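Acetone carboxylase alpha subunit (Xanthobacter autotrophicus Py2, PDB 5M45) belongs to the hydantoinase B/oxoprolinase family and serves as a large, manganese-holding subunit within a six-chain protein assembly. Local coordinates at residues 131-136 with 157-162; 297-302 with 311-316; 333-338 with 381-386; 451-456 with 494-499; 505-510 with 647-652. All blocks are in the same frame, centred on the assembly; numbering follows the deposited sequence.

Contact 1 of 5, residues 131-136 with 157-162; sequences PGVHDK and IVPIFW
Pro159 is where the strand first meets the loop 131-136. Its ring turns CB to Val133, with Pro159 CB and Val133 CG1 3.9 Å apart. Val133 can send that methyl across because CG1 stands anti to its own backbone N (chi1 177°). One atom further round the proline ring, Pro159 CG lies 3.6 Å from His134 O. The proline carbonyl works as well: a water donates to Pro159 O at 2.8 Å and accepts from Lys136 N at 3.0 Å, joining two main chains that make no direct bond to each other.

Ile160 turns to the opposite side of the strand, and Phe161 comes back to the loop with the broadest contact of all. Asp135 N lies over a face of the phenyl ring, 3.4 Å from Phe161 CE1. Asp135 CB makes a CH-pi contact, 4.1 Å from the Phe161 centroid and 24° off the ring normal, while the carboxylate runs past the ring in the opposite direction. At the ring's edge, near its plane, Val133 O is 3.6 Å from Phe161 CZ.

The strand is an inner one of an antiparallel sheet, flanked by 165-175 and 138-141. Val158, Ile160 and Trp162 pack against helix 227-255, while the loop is held to strand 204-208 through Lys205, which bonds Gly132 O.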
# COMPACT_ATOMS: atom_id res chain seq x y z
N PRO A 131 -0.40 -12.79 -17.07
CA PRO A 131 -0.34 -14.12 -16.40
C PRO A 131 -1.25 -15.20 -16.95
O PRO A 131 -1.35 -16.27 -16.34
CB PRO A 131 -0.77 -13.79 -14.97
CG PRO A 131 -1.78 -12.67 -15.19
CD PRO A 131 -1.22 -11.84 -16.31
N GLY A 132 -1.89 -14.94 -18.10
CA GLY A 132 -2.89 -15.84 -18.69
C GLY A 132 -4.30 -15.55 -18.21
O GLY A 132 -4.49 -15.08 -17.07
N VAL A 133 -5.29 -15.82 -19.07
CA VAL A 133 -6.71 -15.67 -18.72
C VAL A 133 -7.37 -17.02 -18.93
O VAL A 133 -7.58 -17.45 -20.08
CB VAL A 133 -7.42 -14.58 -19.58
CG1 VAL A 133 -8.92 -14.49 -19.26
CG2 VAL A 133 -6.73 -13.23 -19.39
N HIS A 134 -7.64 -17.71 -17.81
CA HIS A 134 -8.09 -19.10 -17.83
C HIS A 134 -9.47 -19.26 -17.21
O HIS A 134 -9.87 -18.51 -16.31
CB HIS A 134 -7.10 -20.02 -17.11
CG HIS A 134 -5.69 -19.89 -17.57
ND1 HIS A 134 -4.64 -19.71 -16.70
CD2 HIS A 134 -5.14 -19.93 -18.81
CE1 HIS A 134 -3.50 -19.66 -17.38
NE2 HIS A 134 -3.77 -19.80 -18.66
N ASP A 135 -10.19 -20.27 -17.69
CA ASP A 135 -11.50 -20.63 -17.14
C ASP A 135 -11.33 -20.88 -15.62
O ASP A 135 -10.37 -21.52 -15.20
CB ASP A 135 -12.04 -21.87 -17.87
CG ASP A 135 -13.46 -22.23 -17.48
OD1 ASP A 135 -14.22 -21.37 -17.04
OD2 ASP A 135 -13.82 -23.41 -17.63
N LYS A 136 -12.24 -20.28 -14.84
CA LYS A 136 -12.29 -20.33 -13.36
C LYS A 136 -11.27 -19.42 -12.62
O LYS A 136 -11.13 -19.50 -11.40
CB LYS A 136 -12.24 -21.76 -12.85
CG LYS A 136 -13.30 -22.68 -13.43
CD LYS A 136 -13.27 -23.98 -12.63
CE LYS A 136 -14.13 -25.04 -13.27
NZ LYS A 136 -15.55 -24.58 -13.31
N ILE A 157 -13.56 -9.50 -11.16
CA ILE A 157 -13.80 -9.75 -12.60
C ILE A 157 -13.47 -11.24 -12.95
O ILE A 157 -12.39 -11.74 -12.63
CB ILE A 157 -12.95 -8.77 -13.46
CG1 ILE A 157 -13.35 -7.30 -13.23
CG2 ILE A 157 -13.09 -9.10 -14.94
CD1 ILE A 157 -12.26 -6.32 -13.66
N VAL A 158 -14.44 -11.94 -13.56
CA VAL A 158 -14.33 -13.38 -13.88
C VAL A 158 -14.61 -13.55 -15.41
O VAL A 158 -15.65 -13.09 -15.90
CB VAL A 158 -15.35 -14.20 -13.08
CG1 VAL A 158 -15.35 -15.64 -13.51
CG2 VAL A 158 -15.06 -14.06 -11.58
N PRO A 159 -13.70 -14.23 -16.14
CA PRO A 159 -13.99 -14.53 -17.55
C PRO A 159 -15.02 -15.64 -17.68
O PRO A 159 -15.16 -16.49 -16.78
CB PRO A 159 -12.63 -14.98 -18.11
CG PRO A 159 -11.96 -15.62 -16.92
CD PRO A 159 -12.41 -14.79 -15.72
N ILE A 160 -15.77 -15.59 -18.78
CA ILE A 160 -16.79 -16.60 -19.11
C ILE A 160 -16.39 -17.37 -20.36
O ILE A 160 -16.13 -16.77 -21.41
CB ILE A 160 -18.18 -15.94 -19.31
CG1 ILE A 160 -18.55 -15.11 -18.07
CG2 ILE A 160 -19.23 -17.00 -19.63
CD1 ILE A 160 -19.80 -14.24 -18.19
N PHE A 161 -16.35 -18.70 -20.26
CA PHE A 161 -15.92 -19.63 -21.32
C PHE A 161 -17.07 -20.53 -21.80
O PHE A 161 -17.99 -20.83 -21.05
CB PHE A 161 -14.73 -20.49 -20.82
CG PHE A 161 -13.38 -19.78 -20.86
CD1 PHE A 161 -13.04 -18.86 -19.89
CD2 PHE A 161 -12.46 -20.07 -21.86
CE1 PHE A 161 -11.79 -18.22 -19.91
CE2 PHE A 161 -11.24 -19.42 -21.91
CZ PHE A 161 -10.89 -18.50 -20.92
N TRP A 162 -17.05 -20.89 -23.07
CA TRP A 162 -17.97 -21.85 -23.66
C TRP A 162 -17.14 -22.76 -24.57
O TRP A 162 -16.49 -22.30 -25.51
CB TRP A 162 -19.09 -21.17 -24.47
CG TRP A 162 -20.05 -22.18 -25.06
CD1 TRP A 162 -20.15 -22.56 -26.40
CD2 TRP A 162 -21.02 -22.97 -24.37
NE1 TRP A 162 -21.11 -23.53 -26.55
CE2 TRP A 162 -21.66 -23.80 -25.33
CE3 TRP A 162 -21.41 -23.05 -23.04
CZ2 TRP A 162 -22.67 -24.69 -24.99
CZ3 TRP A 162 -22.44 -23.96 -22.71
CH2 TRP A 162 -23.06 -24.74 -23.68
O HOH W 1 -14.77 -18.84 -15.39

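Contact 2 of 5, residues 297-302 with 311-316; sequences PYAHED and KLDTIM
The tight side of this contact gathers round Asp313 OD1, which accepts from Ala299 N at 3.1 Å with an N-H...O angle of 158°. The amide comes from above the carboxylate plane, 49° out of it. The same oxygen is hemmed in by carbon: Asp313 OD1 is 3.3 Å from Ala299 CB and 3.2 Å from Pro297 CA. Next to it, Tyr298 CB presses on Leu312 O at 3.2 Å, while the phenol ring leads off elsewhere, its OH bonded to Tyr345. Topologically this is the mouth of a long-looped beta hairpin, where strand 286-297 leaves the sheet and strand 313-324 enters it antiparallel. Lys311 makes the wetter side, where direct bonds to carbonyls give way to weak and water-borne ones. Bends at chi2 and chi3 curl its chain back over the loop, so that NZ comes among carbonyl oxygens. Lys311 NZ donates to Tyr298 O at 2.9 Å and only weakly to Ala299 O; it lies 2.9 Å from His300 O, and Val303 O takes another bond. A water that donates to Glu301 O accepts weakly from the ammonium at 3.4 Å. Arg304 of the second copy of this protein packs against the lysine, and aromatic packing from the chain of another protein reaches Pro297 and Asp313.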
# COMPACT_ATOMS: atom_id res chain seq x y z
N PRO A 297 -10.13 24.28 0.79
CA PRO A 297 -9.53 25.17 1.80
C PRO A 297 -8.40 24.49 2.62
O PRO A 297 -8.53 24.30 3.85
CB PRO A 297 -10.72 25.60 2.66
CG PRO A 297 -11.69 24.47 2.57
CD PRO A 297 -11.54 23.96 1.15
N TYR A 298 -7.28 24.18 1.93
CA TYR A 298 -6.18 23.44 2.58
C TYR A 298 -5.22 24.34 3.36
O TYR A 298 -4.33 23.84 4.04
CB TYR A 298 -5.42 22.54 1.58
CG TYR A 298 -5.94 21.11 1.43
CD1 TYR A 298 -7.30 20.79 1.62
CD2 TYR A 298 -5.07 20.08 1.09
CE1 TYR A 298 -7.76 19.49 1.45
CE2 TYR A 298 -5.52 18.78 0.92
CZ TYR A 298 -6.87 18.48 1.11
OH TYR A 298 -7.34 17.20 0.95
N ALA A 299 -5.38 25.66 3.29
CA ALA A 299 -4.56 26.58 4.10
C ALA A 299 -4.88 26.54 5.60
O ALA A 299 -4.00 26.84 6.42
CB ALA A 299 -4.63 28.02 3.57
N HIS A 300 -6.12 26.16 5.96
CA HIS A 300 -6.59 26.22 7.35
C HIS A 300 -5.75 25.27 8.25
O HIS A 300 -5.36 24.18 7.82
CB HIS A 300 -8.09 25.80 7.41
CG HIS A 300 -8.79 26.18 8.68
ND1 HIS A 300 -8.74 25.41 9.81
CD2 HIS A 300 -9.63 27.20 8.96
CE1 HIS A 300 -9.49 25.95 10.76
NE2 HIS A 300 -10.03 27.05 10.27
N GLU A 301 -5.53 25.68 9.49
CA GLU A 301 -4.74 24.87 10.42
C GLU A 301 -5.30 23.48 10.75
O GLU A 301 -4.55 22.59 11.15
CB GLU A 301 -4.45 25.64 11.73
CG GLU A 301 -5.68 25.92 12.59
CD GLU A 301 -5.35 26.35 14.03
OE1 GLU A 301 -6.19 27.11 14.58
OE2 GLU A 301 -4.30 25.90 14.61
N ASP A 302 -6.60 23.26 10.59
CA ASP A 302 -7.22 21.96 10.88
C ASP A 302 -7.12 20.97 9.70
O ASP A 302 -7.63 19.87 9.80
CB ASP A 302 -8.68 22.13 11.34
CG ASP A 302 -8.78 22.71 12.77
OD1 ASP A 302 -7.73 22.82 13.44
OD2 ASP A 302 -9.92 23.01 13.24
N LYS A 311 -0.08 22.88 1.19
CA LYS A 311 -0.77 23.82 2.07
C LYS A 311 -1.11 25.11 1.35
O LYS A 311 -0.37 26.10 1.43
CB LYS A 311 0.02 24.15 3.32
CG LYS A 311 0.18 23.02 4.29
CD LYS A 311 -1.06 22.71 5.12
CE LYS A 311 -1.42 23.80 6.15
NZ LYS A 311 -2.87 23.57 6.50
N LEU A 312 -2.25 25.10 0.66
CA LEU A 312 -2.77 26.29 -0.02
C LEU A 312 -4.25 26.11 -0.33
O LEU A 312 -4.76 24.96 -0.42
CB LEU A 312 -2.00 26.61 -1.32
CG LEU A 312 -2.23 25.77 -2.59
CD1 LEU A 312 -1.82 26.54 -3.83
CD2 LEU A 312 -1.51 24.43 -2.53
N ASP A 313 -4.92 27.25 -0.50
CA ASP A 313 -6.34 27.31 -0.90
C ASP A 313 -6.46 27.30 -2.42
O ASP A 313 -5.82 28.12 -3.07
CB ASP A 313 -6.97 28.60 -0.35
CG ASP A 313 -7.21 28.57 1.18
OD1 ASP A 313 -7.38 27.51 1.79
OD2 ASP A 313 -7.26 29.68 1.78
N THR A 314 -7.22 26.35 -2.98
CA THR A 314 -7.51 26.33 -4.40
C THR A 314 -9.02 26.10 -4.67
O THR A 314 -9.80 25.74 -3.76
CB THR A 314 -6.71 25.25 -5.19
OG1 THR A 314 -7.00 23.92 -4.72
CG2 THR A 314 -5.20 25.52 -5.12
N ILE A 315 -9.41 26.35 -5.94
CA ILE A 315 -10.76 26.22 -6.44
C ILE A 315 -10.73 25.37 -7.73
O ILE A 315 -9.95 25.65 -8.68
CB ILE A 315 -11.37 27.61 -6.77
CG1 ILE A 315 -11.42 28.48 -5.51
CG2 ILE A 315 -12.77 27.46 -7.38
CD1 ILE A 315 -11.88 29.90 -5.72
N MET A 316 -11.59 24.35 -7.77
CA MET A 316 -11.81 23.56 -8.99
C MET A 316 -12.65 24.40 -10.01
O MET A 316 -13.63 25.04 -9.61
CB MET A 316 -12.58 22.27 -8.64
CG MET A 316 -12.81 21.32 -9.83
SD MET A 316 -14.13 21.77 -10.99
CE MET A 316 -15.58 21.27 -10.07
O HOH W 2 -1.98 22.47 9.56

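Contact 3 of 5, residues 333-338 with 381-386; sequences DFEGSS and RLPKGT
Asp333 and Arg381 run side by side because each sets CG anti to its backbone N, and the arginine then stays extended to NE. Glu335 starts out the same way but bends at chi2 (86°), which swings its carboxylate round to the guanidinium. Arg381 NH1 thus forms salt bridges to both acids: 3.1 Å to Asp333 OD1, on the syn lone pair, and 2.9 Å to Glu335 OE2. Arg381 NH2 reaches Glu335 OE2 too, at 3.3 Å, so one oxygen takes two nitrogens from the same face of its plane. Both acceptor oxygens lie near the guanidinium plane, yet the aspartate carboxylate is turned 72° to it and the glutamate only 28°. Arg727 takes up the second oxygens, with its side chain at Asp333 OD2 and its backbone N at Glu335 OE1.

Next to this network, on the main chain, Phe334 N donates to Arg381 O at 2.9 Å, and Phe334 CD1 packs on Leu382 CD2 at 3.5 Å. Further on, Thr386 CA makes a C-H...O contact with Ser338 O at 3.3 Å.

Asp333 OD1 also accepts from Glu335 N at 3.1 Å, closing an Asx turn. The whole arrangement is the end of a parallel strand pair, 330-333 with 378-381, whose chains each leave through a type II turn carrying glycine at its third position, Gly336 and Gly385.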
# COMPACT_ATOMS: atom_id res chain seq x y z
N ASP A 333 -16.90 19.37 -24.46
CA ASP A 333 -15.51 19.83 -24.51
C ASP A 333 -15.23 20.64 -23.23
O ASP A 333 -15.92 21.64 -22.96
CB ASP A 333 -15.33 20.68 -25.78
CG ASP A 333 -13.87 21.15 -26.01
OD1 ASP A 333 -13.02 21.11 -25.11
OD2 ASP A 333 -13.57 21.57 -27.16
N PHE A 334 -14.22 20.21 -22.46
CA PHE A 334 -13.86 20.80 -21.16
C PHE A 334 -12.58 21.67 -21.19
O PHE A 334 -11.97 21.91 -20.14
CB PHE A 334 -13.82 19.70 -20.09
CG PHE A 334 -15.19 19.07 -19.86
CD1 PHE A 334 -15.65 18.04 -20.68
CD2 PHE A 334 -16.04 19.57 -18.89
CE1 PHE A 334 -16.93 17.50 -20.49
CE2 PHE A 334 -17.31 19.04 -18.71
CZ PHE A 334 -17.76 18.00 -19.51
N GLU A 335 -12.21 22.19 -22.37
CA GLU A 335 -11.21 23.23 -22.52
C GLU A 335 -11.40 24.34 -21.50
O GLU A 335 -12.51 24.88 -21.39
CB GLU A 335 -11.30 23.86 -23.92
CG GLU A 335 -10.39 25.09 -24.22
CD GLU A 335 -8.98 24.68 -24.70
OE1 GLU A 335 -8.08 25.52 -24.92
OE2 GLU A 335 -8.77 23.48 -24.85
N GLY A 336 -10.34 24.68 -20.78
CA GLY A 336 -10.40 25.69 -19.75
C GLY A 336 -10.39 25.20 -18.31
O GLY A 336 -10.29 26.00 -17.39
N SER A 337 -10.48 23.89 -18.12
CA SER A 337 -10.54 23.32 -16.77
C SER A 337 -9.20 23.47 -16.03
O SER A 337 -8.13 23.60 -16.66
CB SER A 337 -10.94 21.82 -16.82
OG SER A 337 -12.24 21.64 -17.38
N SER A 338 -9.27 23.45 -14.71
CA SER A 338 -8.09 23.59 -13.84
C SER A 338 -7.25 22.29 -13.76
O SER A 338 -7.63 21.26 -14.29
CB SER A 338 -8.51 24.10 -12.43
OG SER A 338 -9.45 23.25 -11.80
N ARG A 381 -14.02 15.67 -25.10
CA ARG A 381 -12.68 16.27 -25.17
C ARG A 381 -12.25 16.79 -23.78
O ARG A 381 -12.85 17.74 -23.24
CB ARG A 381 -12.60 17.39 -26.24
CG ARG A 381 -11.25 18.10 -26.24
CD ARG A 381 -10.93 18.89 -27.53
NE ARG A 381 -9.59 19.49 -27.48
CZ ARG A 381 -9.25 20.62 -26.83
NH1 ARG A 381 -10.14 21.34 -26.16
NH2 ARG A 381 -7.99 21.04 -26.86
N LEU A 382 -11.23 16.14 -23.22
CA LEU A 382 -10.68 16.44 -21.90
C LEU A 382 -9.19 16.72 -22.03
O LEU A 382 -8.39 15.77 -22.17
CB LEU A 382 -10.88 15.27 -20.92
CG LEU A 382 -12.20 14.50 -20.78
CD1 LEU A 382 -12.20 13.56 -19.56
CD2 LEU A 382 -13.36 15.41 -20.73
N PRO A 383 -8.79 18.00 -22.02
CA PRO A 383 -7.37 18.26 -22.28
C PRO A 383 -6.44 17.59 -21.26
O PRO A 383 -6.76 17.56 -20.08
CB PRO A 383 -7.29 19.79 -22.22
CG PRO A 383 -8.63 20.22 -22.67
CD PRO A 383 -9.57 19.23 -22.01
N LYS A 384 -5.34 17.02 -21.75
CA LYS A 384 -4.38 16.28 -20.90
C LYS A 384 -3.72 17.21 -19.90
O LYS A 384 -3.22 18.27 -20.24
CB LYS A 384 -3.31 15.60 -21.81
CG LYS A 384 -2.38 14.58 -21.14
CD LYS A 384 -3.12 13.41 -20.49
CE LYS A 384 -2.16 12.32 -19.99
NZ LYS A 384 -2.88 11.23 -19.27
N GLY A 385 -3.67 16.79 -18.64
CA GLY A 385 -3.14 17.61 -17.55
C GLY A 385 -4.14 18.30 -16.64
O GLY A 385 -3.75 18.78 -15.55
N THR A 386 -5.40 18.39 -17.07
CA THR A 386 -6.49 18.87 -16.24
C THR A 386 -6.79 17.87 -15.12
O THR A 386 -6.34 16.71 -15.14
CB THR A 386 -7.78 19.14 -17.06
OG1 THR A 386 -8.18 17.92 -17.71
CG2 THR A 386 -7.56 20.25 -18.14

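Contact 4 of 5, residues 451-456 with 494-499; sequences HAVNSF and AEPLVY
Glu495 lies across Val453 at about a right angle, where two antiparallel sheets approach: within this chain, strand 450-454 is an outer strand of one, and strand 497-504, just after Glu495, an outer strand of the other. The glutamate starts with CB 3.9 Å from Val453 CG1; its CG is closer, 3.7 Å from the same Val453 CG1. Beyond CG the chain is extended and carries the carboxylate alongside the strand to Ser455, with Glu495 OE1 3.9 Å from Ser455 CB. That oxygen takes bonds from two waters. One of them accepts from Asn454 N; the other is bonded to Ser455 OG, which also meets the backbone N of Glu457. OE2 goes to a salt bridge with Arg524 on strand 520-526, so the buried acid has partners at both oxygens. Pro496, centre of an inverse gamma turn, adds its CD 4.1 Å from Val453 CG1. At the other end of the contact His451, its CG anti to the backbone N, reaches back to Ala494. His451 NE2 donates to Ala494 O at 2.8 Å and 163°, in the imidazole plane but 44° above the carbonyl plane, and a water that also bonds Ala452 O donates to this carbonyl oxygen at 2.9 Å.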
# COMPACT_ATOMS: atom_id res chain seq x y z
N HIS A 451 -11.29 -0.24 13.89
CA HIS A 451 -12.45 0.12 13.06
C HIS A 451 -12.32 1.48 12.37
O HIS A 451 -11.48 2.33 12.75
CB HIS A 451 -13.70 0.11 13.99
CG HIS A 451 -15.02 0.13 13.28
ND1 HIS A 451 -15.41 -0.85 12.39
CD2 HIS A 451 -16.08 0.95 13.41
CE1 HIS A 451 -16.65 -0.61 11.98
NE2 HIS A 451 -17.07 0.49 12.59
N ALA A 452 -13.16 1.67 11.35
CA ALA A 452 -13.39 2.96 10.72
C ALA A 452 -14.87 3.09 10.36
O ALA A 452 -15.57 2.09 10.22
CB ALA A 452 -12.52 3.13 9.48
N VAL A 453 -15.33 4.32 10.26
CA VAL A 453 -16.71 4.63 9.86
C VAL A 453 -16.73 5.53 8.60
O VAL A 453 -15.76 6.27 8.32
CB VAL A 453 -17.55 5.25 11.00
CG1 VAL A 453 -17.57 4.32 12.20
CG2 VAL A 453 -17.03 6.62 11.46
N ASN A 454 -17.83 5.43 7.86
CA ASN A 454 -18.06 6.23 6.67
C ASN A 454 -19.56 6.23 6.38
O ASN A 454 -20.05 5.34 5.68
CB ASN A 454 -17.27 5.71 5.47
CG ASN A 454 -17.27 6.69 4.30
OD1 ASN A 454 -16.32 7.43 4.10
ND2 ASN A 454 -18.35 6.69 3.50
N SER A 455 -20.29 7.21 6.92
CA SER A 455 -21.74 7.21 6.83
C SER A 455 -22.22 7.49 5.40
O SER A 455 -21.75 8.48 4.75
CB SER A 455 -22.36 8.29 7.74
OG SER A 455 -23.76 8.30 7.56
N PHE A 456 -23.18 6.67 4.95
CA PHE A 456 -23.87 6.89 3.66
C PHE A 456 -25.24 7.60 3.82
O PHE A 456 -26.12 7.49 2.95
CB PHE A 456 -23.95 5.57 2.84
CG PHE A 456 -22.81 5.39 1.86
CD1 PHE A 456 -21.53 5.10 2.29
CD2 PHE A 456 -23.03 5.50 0.47
CE1 PHE A 456 -20.49 4.95 1.40
CE2 PHE A 456 -22.00 5.37 -0.41
CZ PHE A 456 -20.73 5.07 0.03
N ALA A 494 -22.90 -0.39 13.47
CA ALA A 494 -21.66 -0.24 12.70
C ALA A 494 -20.81 0.98 13.06
O ALA A 494 -19.77 1.20 12.39
CB ALA A 494 -22.02 -0.20 11.21
N GLU A 495 -21.20 1.75 14.08
CA GLU A 495 -20.47 2.99 14.50
C GLU A 495 -20.59 3.13 16.02
O GLU A 495 -21.69 2.93 16.54
CB GLU A 495 -21.10 4.25 13.85
CG GLU A 495 -21.31 4.22 12.34
CD GLU A 495 -22.22 5.33 11.78
OE1 GLU A 495 -22.18 5.61 10.55
OE2 GLU A 495 -23.02 5.92 12.56
N PRO A 496 -19.52 3.54 16.73
CA PRO A 496 -19.59 3.80 18.19
C PRO A 496 -20.10 5.22 18.45
O PRO A 496 -19.39 6.06 19.02
CB PRO A 496 -18.15 3.59 18.64
CG PRO A 496 -17.35 4.10 17.49
CD PRO A 496 -18.13 3.68 16.25
N LEU A 497 -21.36 5.45 18.04
CA LEU A 497 -22.03 6.75 18.04
C LEU A 497 -23.52 6.49 18.31
O LEU A 497 -24.05 5.45 17.89
CB LEU A 497 -21.92 7.46 16.65
CG LEU A 497 -20.51 7.67 16.05
CD1 LEU A 497 -20.64 8.15 14.60
CD2 LEU A 497 -19.72 8.67 16.85
N VAL A 498 -24.20 7.43 18.97
CA VAL A 498 -25.66 7.39 19.11
C VAL A 498 -26.33 8.65 18.59
O VAL A 498 -25.80 9.75 18.70
CB VAL A 498 -26.13 7.14 20.57
CG1 VAL A 498 -25.68 5.75 21.03
CG2 VAL A 498 -25.62 8.19 21.52
N TYR A 499 -27.51 8.47 17.99
CA TYR A 499 -28.33 9.56 17.49
C TYR A 499 -29.02 10.37 18.59
O TYR A 499 -29.73 9.82 19.42
CB TYR A 499 -29.39 9.04 16.52
CG TYR A 499 -28.88 8.64 15.15
CD1 TYR A 499 -28.37 7.37 14.92
CD2 TYR A 499 -28.93 9.53 14.09
CE1 TYR A 499 -27.89 7.00 13.68
CE2 TYR A 499 -28.44 9.20 12.85
CZ TYR A 499 -27.92 7.91 12.64
OH TYR A 499 -27.46 7.54 11.40
O HOH W 3 -18.75 1.50 9.64
O HOH W 4 -20.33 4.09 8.93
O HOH W 5 -24.43 6.82 9.71

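Contact 5 of 5, residues 505-510 with 647-652; sequences KASSGG and YVLERF
Ser507 OG comes up obliquely to the phenyl ring of Phe652, 3.8 Å from Phe652 CD2. That ring in turn puts CE2 over the centre of one face of the Arg651 guanidinium, whose NE and NH1 form salt bridges with Asp584 and Glu586. The ring of Tyr647 takes no part across the contact and packs on Ser473 and Arg515; the residue meets the other loop through its backbone.

Ser507 joins the two loops with both its amide and its hydroxyl. Ser507 N donates to Tyr647 O at 2.9 Å, rising 49° out of the carbonyl plane. With OG anti to its carbonyl carbon (chi1 -72°), the hydroxyl faces the other chain, and Leu649 N donates to Ser507 OG at 3.0 Å in a nearly straight bond of 176°. Two grips from one residue fix how the loops sit along each other. Beside them, Ala506 CB packs on Leu649 CD2 at 3.9 Å. A water donates to Gly509 O at 2.8 Å and weakly to Tyr647 O, while an apolar side chain of another protein leans on Leu649.

Here one beta turn docks against another. Lys505 to Ser508 form a type II turn, with Ser507 at positive phi in its third position and Ser508 OG donating to Lys505 O at 2.7 Å; Leu649 to Phe652 form a type I turn leading into helix 652-657.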
# COMPACT_ATOMS: atom_id res chain seq x y z
N LYS A 505 -33.55 19.61 6.89
CA LYS A 505 -32.61 20.77 7.03
C LYS A 505 -33.25 22.05 6.47
O LYS A 505 -33.27 22.26 5.25
CB LYS A 505 -31.25 20.48 6.34
CG LYS A 505 -30.17 21.55 6.58
CD LYS A 505 -29.73 21.60 8.04
CE LYS A 505 -28.62 22.60 8.25
NZ LYS A 505 -28.65 23.10 9.65
N ALA A 506 -33.77 22.89 7.36
CA ALA A 506 -34.47 24.11 6.96
C ALA A 506 -33.58 25.07 6.18
O ALA A 506 -32.42 25.27 6.51
CB ALA A 506 -35.05 24.81 8.19
N SER A 507 -34.15 25.62 5.11
CA SER A 507 -33.51 26.62 4.23
C SER A 507 -32.29 26.12 3.49
O SER A 507 -31.48 26.94 3.00
CB SER A 507 -33.29 27.97 4.97
OG SER A 507 -34.53 28.66 5.20
N SER A 508 -32.16 24.78 3.32
CA SER A 508 -31.07 24.20 2.53
C SER A 508 -31.41 24.13 1.01
O SER A 508 -30.54 24.32 0.17
CB SER A 508 -30.63 22.84 3.07
OG SER A 508 -31.68 21.91 3.10
N GLY A 509 -32.67 23.84 0.67
CA GLY A 509 -33.07 23.75 -0.73
C GLY A 509 -33.00 25.11 -1.41
O GLY A 509 -33.32 26.17 -0.79
N GLY A 510 -32.53 25.12 -2.67
CA GLY A 510 -32.35 26.34 -3.43
C GLY A 510 -33.67 27.04 -3.72
O GLY A 510 -34.62 26.42 -4.20
N TYR A 647 -39.30 23.29 6.03
CA TYR A 647 -38.48 23.40 4.82
C TYR A 647 -37.78 24.75 4.61
O TYR A 647 -36.73 24.82 3.95
CB TYR A 647 -39.29 23.02 3.55
CG TYR A 647 -39.83 21.59 3.56
CD1 TYR A 647 -39.06 20.53 3.09
CD2 TYR A 647 -41.12 21.30 4.02
CE1 TYR A 647 -39.54 19.22 3.10
CE2 TYR A 647 -41.62 20.00 4.04
CZ TYR A 647 -40.84 18.96 3.57
OH TYR A 647 -41.30 17.66 3.58
N VAL A 648 -38.39 25.81 5.14
CA VAL A 648 -37.92 27.18 5.00
C VAL A 648 -38.10 27.92 6.32
O VAL A 648 -39.18 27.87 6.90
CB VAL A 648 -38.74 27.93 3.91
CG1 VAL A 648 -38.41 29.44 3.88
CG2 VAL A 648 -38.53 27.31 2.54
N LEU A 649 -37.08 28.65 6.75
CA LEU A 649 -37.17 29.51 7.94
C LEU A 649 -38.05 30.74 7.69
O LEU A 649 -37.92 31.41 6.64
CB LEU A 649 -35.76 29.95 8.41
CG LEU A 649 -34.78 28.88 8.86
CD1 LEU A 649 -33.37 29.45 9.07
CD2 LEU A 649 -35.27 28.22 10.13
N GLU A 650 -38.90 31.05 8.66
CA GLU A 650 -39.89 32.12 8.55
C GLU A 650 -39.31 33.46 8.04
O GLU A 650 -39.93 34.14 7.21
CB GLU A 650 -40.61 32.33 9.89
CG GLU A 650 -41.82 33.29 9.84
CD GLU A 650 -41.47 34.76 9.97
OE1 GLU A 650 -40.38 35.07 10.49
OE2 GLU A 650 -42.27 35.64 9.54
N ARG A 651 -38.12 33.82 8.53
CA ARG A 651 -37.51 35.11 8.20
C ARG A 651 -37.12 35.30 6.75
O ARG A 651 -36.96 36.43 6.32
CB ARG A 651 -36.34 35.40 9.15
CG ARG A 651 -35.11 34.49 8.96
CD ARG A 651 -34.41 34.30 10.34
NE ARG A 651 -33.13 33.55 10.34
CZ ARG A 651 -32.03 33.96 9.71
NH1 ARG A 651 -30.87 33.30 9.76
NH2 ARG A 651 -32.06 35.06 8.96
N PHE A 652 -37.04 34.24 5.95
CA PHE A 652 -36.77 34.41 4.53
C PHE A 652 -38.02 34.56 3.66
O PHE A 652 -37.91 34.87 2.47
CB PHE A 652 -35.87 33.26 4.04
CG PHE A 652 -34.52 33.28 4.67
CD1 PHE A 652 -33.59 34.25 4.27
CD2 PHE A 652 -34.20 32.41 5.69
CE1 PHE A 652 -32.33 34.32 4.86
CE2 PHE A 652 -32.94 32.49 6.31
CZ PHE A 652 -31.99 33.43 5.87
O HOH W 6 -35.14 26.40 1.28

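The five contacts follow one another along the chain, each closing before the next opens. Contacts 2 and 3 share the mixed sheet of strands 286-297, 313-324, 330-333 and 378-381, and they touch where Met316 CA meets Ser338 OG, although their centres are 23 Å apart. Contacts 4 and 5 are tied through strand 497-504, contact 4 before and at its start and contact 5 just after its end, with centres about 28 Å apart. Contact 1 stands alone on the seven-stranded sheet, its centre about 55 Å from that of contact 5 on the opposite side of the chain's centre. Together they tie strand ends and connecting loops at several sheets of one large subunit, contacts 3 and 4 being buried and the others only partly so.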